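Local coordinates for protein putative ring-cleaving dioxygenase MhqO (Bacillus subtilis subsp. subtilis, PDB 3OAJ) that probably cleaves aromatic rings as an iron-dependent extradiol-type dioxygenase and may contribute to the degradation of aromatic compounds, at residues L159-L170 and F257-F265; L177-R188 and V198-I206. All coordinates share one frame; numbering follows the deposited sequence.

Contact 1: L159-L170 and F257-F265; sequences LLSEQPDKTADL and FREHGEILF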
loop_
_atom_site.group_PDB
_atom_site.type_symbol
_atom_site.label_atom_id
_atom_site.label_comp_id
_atom_site.label_asym_id
_atom_site.label_seq_id
_atom_site.Cartn_x
_atom_site.Cartn_y
_atom_site.Cartn_z
ATOM N N LEU A 159 4.564 -2.975 10.986
ATOM C CA LEU A 159 5.914 -3.268 10.512
ATOM C C LEU A 159 6.569 -4.355 11.329
ATOM O O LEU A 159 6.485 -4.357 12.555
ATOM C CB LEU A 159 6.788 -2.006 10.573
ATOM C CG LEU A 159 6.174 -0.749 9.932
ATOM C CD1 LEU A 159 7.129 0.443 10.048
ATOM C CD2 LEU A 159 5.803 -1.006 8.478
ATOM N N LEU A 160 7.233 -5.269 10.628
ATOM C CA LEU A 160 8.052 -6.315 11.234
ATOM C C LEU A 160 9.505 -5.964 10.941
ATOM O O LEU A 160 9.957 -6.039 9.810
ATOM C CB LEU A 160 7.712 -7.675 10.632
ATOM C CG LEU A 160 6.230 -8.058 10.587
ATOM C CD1 LEU A 160 6.068 -9.422 9.921
ATOM C CD2 LEU A 160 5.629 -8.090 11.993
ATOM N N SER A 161 10.213 -5.532 11.973
ATOM C CA SER A 161 11.571 -5.028 11.832
ATOM C C SER A 161 12.597 -5.998 12.422
ATOM O O SER A 161 12.366 -6.584 13.488
ATOM C CB SER A 161 11.676 -3.668 12.535
ATOM O OG SER A 161 13.020 -3.234 12.620
ATOM N N GLU A 162 13.734 -6.166 11.749
ATOM C CA GLU A 162 14.826 -6.955 12.325
ATOM C C GLU A 162 15.438 -6.248 13.537
ATOM O O GLU A 162 16.025 -6.894 14.397
ATOM C CB GLU A 162 15.918 -7.243 11.296
ATOM C CG GLU A 162 15.512 -8.212 10.193
ATOM C CD GLU A 162 16.679 -8.600 9.304
ATOM O OE1 GLU A 162 17.846 -8.418 9.719
ATOM O OE2 GLU A 162 16.421 -9.095 8.192
ATOM N N GLN A 163 15.288 -4.926 13.589
ATOM C CA GLN A 163 15.852 -4.097 14.660
ATOM C C GLN A 163 14.856 -3.019 15.092
ATOM O O GLN A 163 14.998 -1.857 14.726
ATOM C CB GLN A 163 17.152 -3.436 14.205
ATOM C CG GLN A 163 18.305 -4.393 13.939
ATOM C CD GLN A 163 19.610 -3.646 13.853
ATOM O OE1 GLN A 163 20.144 -3.178 14.863
ATOM N NE2 GLN A 163 20.119 -3.496 12.643
ATOM N N PRO A 164 13.828 -3.413 15.858
ATOM C CA PRO A 164 12.727 -2.495 16.154
ATOM C C PRO A 164 13.153 -1.188 16.847
ATOM O O PRO A 164 12.517 -0.162 16.616
ATOM C CB PRO A 164 11.812 -3.324 17.063
ATOM C CG PRO A 164 12.113 -4.730 16.722
ATOM C CD PRO A 164 13.560 -4.774 16.362
ATOM N N ASP A 165 14.202 -1.213 17.676
ATOM C CA ASP A 165 14.673 0.016 18.322
ATOM C C ASP A 165 15.123 1.050 17.282
ATOM O O ASP A 165 14.839 2.247 17.407
ATOM C CB ASP A 165 15.805 -0.259 19.327
ATOM C CG ASP A 165 15.345 -1.045 20.556
ATOM O OD1 ASP A 165 14.131 -1.107 20.839
ATOM O OD2 ASP A 165 16.215 -1.607 21.254
ATOM N N LYS A 166 15.791 0.574 16.237
ATOM C CA LYS A 166 16.282 1.439 15.172
ATOM C C LYS A 166 15.144 1.952 14.298
ATOM O O LYS A 166 15.125 3.124 13.951
ATOM C CB LYS A 166 17.350 0.727 14.319
ATOM C CG LYS A 166 18.604 0.336 15.098
ATOM C CD LYS A 166 19.849 0.675 14.311
ATOM C CE LYS A 166 21.129 0.417 15.119
ATOM N NZ LYS A 166 21.734 -0.900 14.794
ATOM N N THR A 167 14.201 1.075 13.954
ATOM C CA THR A 167 13.003 1.495 13.204
ATOM C C THR A 167 12.186 2.537 13.971
ATOM O O THR A 167 11.743 3.527 13.383
ATOM C CB THR A 167 12.132 0.293 12.782
ATOM O OG1 THR A 167 12.982 -0.689 12.157
ATOM C CG2 THR A 167 11.022 0.727 11.835
ATOM N N ALA A 168 12.033 2.340 15.281
ATOM C CA ALA A 168 11.290 3.300 16.106
ATOM C C ALA A 168 11.952 4.669 16.094
ATOM O O ALA A 168 11.276 5.693 15.971
ATOM C CB ALA A 168 11.149 2.796 17.551
ATOM N N ASP A 169 13.274 4.668 16.236
ATOM C CA ASP A 169 14.071 5.889 16.268
ATOM C C ASP A 169 13.880 6.633 14.934
ATOM O O ASP A 169 13.617 7.839 14.905
ATOM C CB ASP A 169 15.538 5.501 16.507
ATOM C CG ASP A 169 16.454 6.690 16.756
ATOM O OD1 ASP A 169 16.000 7.751 17.224
ATOM O OD2 ASP A 169 17.669 6.534 16.502
ATOM N N LEU A 170 13.949 5.895 13.828
ATOM C CA LEU A 170 13.684 6.460 12.505
ATOM C C LEU A 170 12.279 7.075 12.384
ATOM O O LEU A 170 12.117 8.216 11.951
ATOM C CB LEU A 170 13.893 5.387 11.437
ATOM C CG LEU A 170 13.468 5.702 10.009
ATOM C CD1 LEU A 170 14.219 6.911 9.405
ATOM C CD2 LEU A 170 13.678 4.475 9.143
ATOM N N PHE A 257 15.074 3.818 0.246
ATOM C CA PHE A 257 16.152 3.513 1.189
ATOM C C PHE A 257 15.749 2.350 2.067
ATOM O O PHE A 257 14.604 2.298 2.548
ATOM C CB PHE A 257 16.552 4.738 2.028
ATOM C CG PHE A 257 15.488 5.245 2.973
ATOM C CD1 PHE A 257 14.430 6.023 2.511
ATOM C CD2 PHE A 257 15.594 5.015 4.360
ATOM C CE1 PHE A 257 13.465 6.535 3.401
ATOM C CE2 PHE A 257 14.640 5.521 5.249
ATOM C CZ PHE A 257 13.582 6.284 4.769
ATOM N N ARG A 258 16.677 1.410 2.243
ATOM C CA ARG A 258 16.433 0.307 3.166
ATOM C C ARG A 258 16.785 0.744 4.564
ATOM O O ARG A 258 17.887 1.264 4.813
ATOM C CB ARG A 258 17.224 -0.947 2.779
ATOM C CG ARG A 258 16.651 -2.181 3.491
ATOM C CD ARG A 258 17.021 -3.454 2.825
ATOM N NE ARG A 258 16.508 -3.584 1.465
ATOM C CZ ARG A 258 15.364 -4.173 1.128
ATOM N NH1 ARG A 258 14.540 -4.669 2.059
ATOM N NH2 ARG A 258 15.041 -4.271 -0.159
ATOM N N GLU A 259 15.839 0.592 5.491
ATOM C CA GLU A 259 16.111 1.057 6.845
ATOM C C GLU A 259 16.815 -0.034 7.653
ATOM O O GLU A 259 17.069 -1.130 7.125
ATOM C CB GLU A 259 14.858 1.667 7.485
ATOM C CG GLU A 259 13.651 0.746 7.641
ATOM C CD GLU A 259 13.762 -0.151 8.856
ATOM O OE1 GLU A 259 13.586 -1.369 8.691
ATOM O OE2 GLU A 259 14.069 0.351 9.960
ATOM N N HIS A 260 17.194 0.277 8.895
ATOM C CA HIS A 260 18.094 -0.621 9.628
ATOM C C HIS A 260 17.439 -1.931 10.057
ATOM O O HIS A 260 18.136 -2.922 10.275
ATOM C CB HIS A 260 18.742 0.079 10.827
ATOM C CG HIS A 260 19.456 1.349 10.477
ATOM N ND1 HIS A 260 20.250 1.479 9.356
ATOM C CD2 HIS A 260 19.481 2.556 11.092
ATOM C CE1 HIS A 260 20.753 2.700 9.310
ATOM N NE2 HIS A 260 20.309 3.372 10.357
ATOM N N GLY A 261 16.109 -1.928 10.190
ATOM C CA GLY A 261 15.370 -3.168 10.451
ATOM C C GLY A 261 15.123 -3.988 9.187
ATOM O O GLY A 261 14.415 -5.002 9.222
ATOM N N GLU A 262 15.726 -3.544 8.082
ATOM C CA GLU A 262 15.700 -4.224 6.773
ATOM C C GLU A 262 14.417 -4.047 5.953
ATOM O O GLU A 262 14.287 -4.639 4.878
ATOM C CB GLU A 262 16.112 -5.704 6.877
ATOM C CG GLU A 262 17.599 -5.884 7.207
ATOM C CD GLU A 262 18.499 -5.183 6.198
ATOM O OE1 GLU A 262 18.270 -5.377 4.992
ATOM O OE2 GLU A 262 19.421 -4.445 6.609
ATOM N N ILE A 263 13.494 -3.198 6.405
ATOM C CA ILE A 263 12.326 -2.878 5.604
ATOM C C ILE A 263 12.733 -1.889 4.518
ATOM O O ILE A 263 13.474 -0.940 4.790
ATOM C CB ILE A 263 11.203 -2.280 6.472
ATOM C CG1 ILE A 263 10.903 -3.182 7.675
ATOM C CG2 ILE A 263 9.928 -2.127 5.662
ATOM C CD1 ILE A 263 10.015 -2.510 8.733
ATOM N N LEU A 264 12.240 -2.101 3.299
ATOM C CA LEU A 264 12.473 -1.144 2.230
ATOM C C LEU A 264 11.447 -0.018 2.311
ATOM O O LEU A 264 10.239 -0.263 2.220
ATOM C CB LEU A 264 12.441 -1.845 0.868
ATOM C CG LEU A 264 12.730 -0.928 -0.334
ATOM C CD1 LEU A 264 14.099 -0.265 -0.201
ATOM C CD2 LEU A 264 12.630 -1.706 -1.654
ATOM N N PHE A 265 11.946 1.207 2.507
ATOM C CA PHE A 265 11.095 2.389 2.564
ATOM C C PHE A 265 11.244 3.180 1.266
ATOM O O PHE A 265 12.261 3.091 0.560
ATOM C CB PHE A 265 11.550 3.301 3.715
ATOM C CG PHE A 265 10.954 2.959 5.081
ATOM C CD1 PHE A 265 10.350 1.731 5.346
ATOM C CD2 PHE A 265 11.059 3.882 6.122
ATOM C CE1 PHE A 265 9.839 1.442 6.597
ATOM C CE2 PHE A 265 10.526 3.607 7.396
ATOM C CZ PHE A 265 9.923 2.378 7.631
#
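Thr-167 and Glu-259 meet in a largely buried contact in which the end of strand 153-160 and the first turns of helix 164-174 receive the loop between strands 253-258 and 264-269. The Thr-167 hydroxyl donates to Glu-259 OE2 (OG1 to OE2 2.7 Å) on the syn side, 32° out of the carboxylate plane, while Gly-261 N reaches the same oxygen from the opposite face. Ile-263 N takes the anti lone pair of OE1, so three donors hold this buried carboxylate, which is probably ionised. Behind it runs a relay: Gln-163 N donates to Ser-161 OG, closing an ST turn, and Ser-161 OG donates to Thr-167 OG1 (2.6 Å). Ser-161 OG also lies 3.2 Å from Gly-261 CA, a close approach possible because Gly-261 has no side chain: a beta carbon there would run into Ser-161 OG and Thr-167 OG1. Beside it, Glu-162 N hydrogen-bonds to Gly-261 O (2.9 Å).

The two sheets of the chain, characteristic of the VOC fold, meet here: strand 153-160 belongs to one, the 253-258/264-269 hairpin to the other. Leu-170 fills the joint with one methyl. With its CG anti to the backbone N (chi1 171°), it sets CD2 3.5 Å from Glu-259 CB and at the edge of the Phe-257 ring; the Phe-265 ring, with Glu-259 CG over its centre, adjoins the same methyl. Leu-159 CB packs on Ile-263 CD1 at 3.7 Å. Next along the strand from Phe-265 is Glu-266, which binds the zinc ion together with His-11 and His-218.

Contact 2: L177-R188 and V198-I206; sequences LERVGKEGDFVR and VIDLKLTPI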
loop_
_atom_site.group_PDB
_atom_site.type_symbol
_atom_site.label_atom_id
_atom_site.label_comp_id
_atom_site.label_asym_id
_atom_site.label_seq_id
_atom_site.Cartn_x
_atom_site.Cartn_y
_atom_site.Cartn_z
ATOM N N LEU A 177 6.972 11.138 13.119
ATOM C CA LEU A 177 5.737 10.547 13.640
ATOM C C LEU A 177 5.683 10.700 15.161
ATOM O O LEU A 177 6.708 10.682 15.839
ATOM C CB LEU A 177 5.578 9.071 13.237
ATOM C CG LEU A 177 5.219 8.788 11.774
ATOM C CD1 LEU A 177 6.415 8.857 10.837
ATOM C CD2 LEU A 177 4.545 7.428 11.644
ATOM N N GLU A 178 4.476 10.872 15.683
ATOM C CA GLU A 178 4.275 11.003 17.121
ATOM C C GLU A 178 4.095 9.627 17.761
ATOM O O GLU A 178 3.307 8.813 17.279
ATOM C CB GLU A 178 3.037 11.865 17.367
ATOM C CG GLU A 178 2.781 12.261 18.812
ATOM C CD GLU A 178 1.600 13.214 18.932
ATOM O OE1 GLU A 178 1.439 14.091 18.048
ATOM O OE2 GLU A 178 0.831 13.083 19.908
ATOM N N ARG A 179 4.819 9.374 18.842
ATOM C CA ARG A 179 4.614 8.169 19.636
ATOM C C ARG A 179 3.270 8.241 20.368
ATOM O O ARG A 179 3.005 9.166 21.149
ATOM C CB ARG A 179 5.763 7.981 20.633
ATOM C CG ARG A 179 5.977 6.537 21.110
ATOM C CD ARG A 179 6.702 6.552 22.443
ATOM N NE ARG A 179 7.958 5.806 22.417
ATOM C CZ ARG A 179 8.307 4.877 23.308
ATOM N NH1 ARG A 179 7.498 4.564 24.313
ATOM N NH2 ARG A 179 9.481 4.261 23.200
ATOM N N VAL A 180 2.427 7.251 20.107
ATOM C CA VAL A 180 1.128 7.148 20.779
ATOM C C VAL A 180 1.246 6.384 22.092
ATOM O O VAL A 180 0.739 6.836 23.128
ATOM C CB VAL A 180 0.074 6.494 19.856
ATOM C CG1 VAL A 180 -1.255 6.294 20.581
ATOM C CG2 VAL A 180 -0.098 7.331 18.585
ATOM N N GLY A 181 1.952 5.261 22.070
ATOM C CA GLY A 181 2.102 4.455 23.266
ATOM C C GLY A 181 2.437 3.032 22.894
ATOM O O GLY A 181 2.542 2.684 21.709
ATOM N N LYS A 182 2.582 2.207 23.921
ATOM C CA LYS A 182 2.858 0.786 23.764
ATOM C C LYS A 182 1.696 -0.019 24.355
ATOM O O LYS A 182 1.056 0.418 25.318
ATOM C CB LYS A 182 4.168 0.414 24.461
ATOM C CG LYS A 182 5.402 1.112 23.889
ATOM C CD LYS A 182 6.682 0.639 24.556
ATOM C CE LYS A 182 7.898 1.228 23.847
ATOM N NZ LYS A 182 9.135 1.114 24.695
ATOM N N GLU A 183 1.418 -1.176 23.762
ATOM C CA GLU A 183 0.424 -2.123 24.275
ATOM C C GLU A 183 0.763 -3.493 23.700
ATOM O O GLU A 183 1.102 -3.598 22.524
ATOM C CB GLU A 183 -0.995 -1.712 23.866
ATOM C CG GLU A 183 -2.089 -2.451 24.640
ATOM C CD GLU A 183 -3.488 -2.152 24.119
ATOM O OE1 GLU A 183 -4.054 -1.087 24.443
ATOM O OE2 GLU A 183 -4.040 -3.007 23.411
ATOM N N GLY A 184 0.688 -4.537 24.521
ATOM C CA GLY A 184 1.020 -5.880 24.061
ATOM C C GLY A 184 2.410 -5.892 23.458
ATOM O O GLY A 184 3.356 -5.358 24.052
ATOM N N ASP A 185 2.526 -6.444 22.254
ATOM C CA ASP A 185 3.812 -6.501 21.584
ATOM C C ASP A 185 4.050 -5.385 20.569
ATOM O O ASP A 185 4.813 -5.564 19.620
ATOM C CB ASP A 185 4.033 -7.876 20.931
ATOM C CG ASP A 185 5.506 -8.145 20.630
ATOM O OD1 ASP A 185 6.375 -7.832 21.478
ATOM O OD2 ASP A 185 5.797 -8.654 19.532
ATOM N N PHE A 186 3.422 -4.228 20.780
ATOM C CA PHE A 186 3.474 -3.145 19.794
ATOM C C PHE A 186 3.850 -1.796 20.373
ATOM O O PHE A 186 3.501 -1.487 21.509
ATOM C CB PHE A 186 2.118 -2.982 19.106
ATOM C CG PHE A 186 1.675 -4.199 18.345
ATOM C CD1 PHE A 186 2.289 -4.547 17.137
ATOM C CD2 PHE A 186 0.648 -4.993 18.836
ATOM C CE1 PHE A 186 1.873 -5.686 16.422
ATOM C CE2 PHE A 186 0.229 -6.130 18.138
ATOM C CZ PHE A 186 0.841 -6.475 16.930
ATOM N N VAL A 187 4.556 -0.996 19.581
ATOM C CA VAL A 187 4.576 0.444 19.796
ATOM C C VAL A 187 3.837 1.087 18.624
ATOM O O VAL A 187 3.981 0.655 17.469
ATOM C CB VAL A 187 6.011 1.014 20.010
ATOM C CG1 VAL A 187 6.894 0.733 18.804
ATOM C CG2 VAL A 187 5.968 2.507 20.338
ATOM N N ARG A 188 3.020 2.091 18.939
ATOM C CA ARG A 188 2.192 2.773 17.940
ATOM C C ARG A 188 2.667 4.198 17.708
ATOM O O ARG A 188 2.961 4.936 18.665
ATOM C CB ARG A 188 0.726 2.788 18.379
ATOM C CG ARG A 188 -0.199 3.598 17.461
ATOM C CD ARG A 188 -1.661 3.266 17.721
ATOM N NE ARG A 188 -2.007 1.992 17.096
ATOM C CZ ARG A 188 -3.244 1.567 16.858
ATOM N NH1 ARG A 188 -4.279 2.327 17.197
ATOM N NH2 ARG A 188 -3.434 0.390 16.263
ATOM N N VAL A 198 -1.660 5.512 11.003
ATOM C CA VAL A 198 -1.432 4.790 12.254
ATOM C C VAL A 198 -0.470 3.625 12.001
ATOM O O VAL A 198 -0.820 2.623 11.356
ATOM C CB VAL A 198 -2.768 4.301 12.894
ATOM C CG1 VAL A 198 -2.482 3.549 14.185
ATOM C CG2 VAL A 198 -3.721 5.482 13.162
ATOM N N ILE A 199 0.750 3.797 12.480
ATOM C CA ILE A 199 1.832 2.858 12.189
ATOM C C ILE A 199 2.229 2.063 13.434
ATOM O O ILE A 199 2.748 2.635 14.385
ATOM C CB ILE A 199 3.060 3.609 11.593
ATOM C CG1 ILE A 199 2.650 4.570 10.457
ATOM C CG2 ILE A 199 4.148 2.618 11.173
ATOM C CD1 ILE A 199 1.891 3.908 9.263
ATOM N N ASP A 200 1.956 0.766 13.423
ATOM C CA ASP A 200 2.288 -0.120 14.523
ATOM C C ASP A 200 3.575 -0.838 14.188
ATOM O O ASP A 200 3.801 -1.217 13.031
ATOM C CB ASP A 200 1.163 -1.126 14.779
ATOM C CG ASP A 200 -0.088 -0.456 15.318
ATOM O OD1 ASP A 200 0.070 0.386 16.229
ATOM O OD2 ASP A 200 -1.202 -0.738 14.823
ATOM N N LEU A 201 4.436 -0.958 15.193
ATOM C CA LEU A 201 5.718 -1.624 15.049
ATOM C C LEU A 201 5.757 -2.741 16.081
ATOM O O LEU A 201 5.597 -2.500 17.283
ATOM C CB LEU A 201 6.866 -0.619 15.252
ATOM C CG LEU A 201 8.297 -1.142 15.411
ATOM C CD1 LEU A 201 8.796 -1.854 14.153
ATOM C CD2 LEU A 201 9.228 0.010 15.758
ATOM N N LYS A 202 5.962 -3.965 15.605
ATOM C CA LYS A 202 6.094 -5.120 16.471
ATOM C C LYS A 202 7.446 -5.059 17.177
ATOM O O LYS A 202 8.477 -4.777 16.563
ATOM C CB LYS A 202 5.934 -6.417 15.669
ATOM C CG LYS A 202 5.766 -7.655 16.549
ATOM C CD LYS A 202 5.262 -8.840 15.742
ATOM C CE LYS A 202 5.273 -10.136 16.562
ATOM N NZ LYS A 202 4.367 -10.131 17.737
ATOM N N LEU A 203 7.432 -5.305 18.480
ATOM C CA LEU A 203 8.626 -5.076 19.285
ATOM C C LEU A 203 9.521 -6.292 19.424
ATOM O O LEU A 203 10.681 -6.166 19.830
ATOM C CB LEU A 203 8.256 -4.483 20.641
ATOM C CG LEU A 203 7.858 -3.005 20.499
ATOM C CD1 LEU A 203 7.194 -2.514 21.754
ATOM C CD2 LEU A 203 9.047 -2.123 20.136
ATOM N N THR A 204 8.987 -7.464 19.099
ATOM C CA THR A 204 9.790 -8.681 19.146
ATOM C C THR A 204 9.936 -9.290 17.749
ATOM O O THR A 204 8.934 -9.637 17.116
ATOM C CB THR A 204 9.247 -9.723 20.158
ATOM O OG1 THR A 204 7.946 -10.163 19.764
ATOM C CG2 THR A 204 9.187 -9.141 21.567
ATOM N N PRO A 205 11.190 -9.396 17.259
ATOM C CA PRO A 205 11.485 -10.066 15.984
ATOM C C PRO A 205 10.932 -11.494 15.927
ATOM O O PRO A 205 11.074 -12.249 16.892
ATOM C CB PRO A 205 13.017 -10.088 15.950
ATOM C CG PRO A 205 13.428 -8.899 16.756
ATOM C CD PRO A 205 12.391 -8.765 17.842
ATOM N N ILE A 206 10.303 -11.843 14.802
ATOM C CA ILE A 206 9.730 -13.183 14.586
ATOM C C ILE A 206 10.483 -14.020 13.548
ATOM O O ILE A 206 9.952 -15.012 13.041
ATOM C CB ILE A 206 8.232 -13.129 14.172
ATOM C CG1 ILE A 206 8.033 -12.306 12.883
ATOM C CG2 ILE A 206 7.374 -12.631 15.334
ATOM C CD1 ILE A 206 6.849 -12.742 12.044
#
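Arg-188 and Asp-200 lie side by side on one face of an antiparallel strand pair, 186-188 against 198-202, and point the same way. Their flat groups are nearly coplanar (21° apart), and the arginine grips the carboxylate side-on in a salt bridge: Arg-188 NE donates to Asp-200 OD1 at 2.8 Å with an almost straight N-H (176°), and Arg-188 NH2 donates to Asp-200 OD2 at 2.9 Å. Each oxygen offers its syn lone pair. A bend at chi3 (-78°) swings the guanidinium across to its neighbour strand, where Val-198 CG1 sits over the centre of one face, 3.3 Å from Arg-188 NE. NH1 also salt-bridges Glu-114 and NH2 hydrogen-bonds Tyr-116 OH, while Arg-111 makes a second salt bridge to Asp-200 OD2.

Phe-186, on that same face, turns obliquely across Lys-202, its CD1 3.9 Å from Lys-202 CA, and makes a cation-pi contact with Arg-111. On the opposite face Val-187 and Leu-201, a hydrogen-bonded pair, run side by side with Val-187 CG1 on Leu-201 CB; Leu-203, from the loop that follows, touches the same valine methyl with CD2.

At the far end Asp-185, in the type II' turn from Glu-183 to Phe-186, reaches over with OD2. Lys-202 NZ forms a salt bridge to Asp-185 OD2 on its anti side (2.7 Å), and Thr-204 OG1 donates to Asp-185 OD2 from the syn side (2.6 Å). This 186-190/198-202 hairpin lies near one edge of a VOC-type sheet, with 178-183 as the outermost strand, away from the metal. Both carboxylates have cationic partners, which would probably keep them ionised, and the two-nitrogen grip fixes the rotation of the Arg-188 and Asp-200 groups.

How the contacts relate
Of the parts involved, strand 153-160 and helix 164-174 come first in the chain, forming the early half of contact 1. The chain then runs through 178-183 and 186-190, turns back along 198-202 and closes the short loop of contact 2. It continues through strand 215-223 and helix 226-238 before 257-265 returns to 159-170 and closes contact 1, so contact 2 is nested within that longer loop. The two meet directly: Leu-159 N probably bonds to Asp-200 O, and Lys-202 N to Leu-159 O, between neighbouring parallel strands, and Leu-201 packs against Pro-164. Contact 2 joins strands within one sheet, while contact 1 ties that sheet to the other.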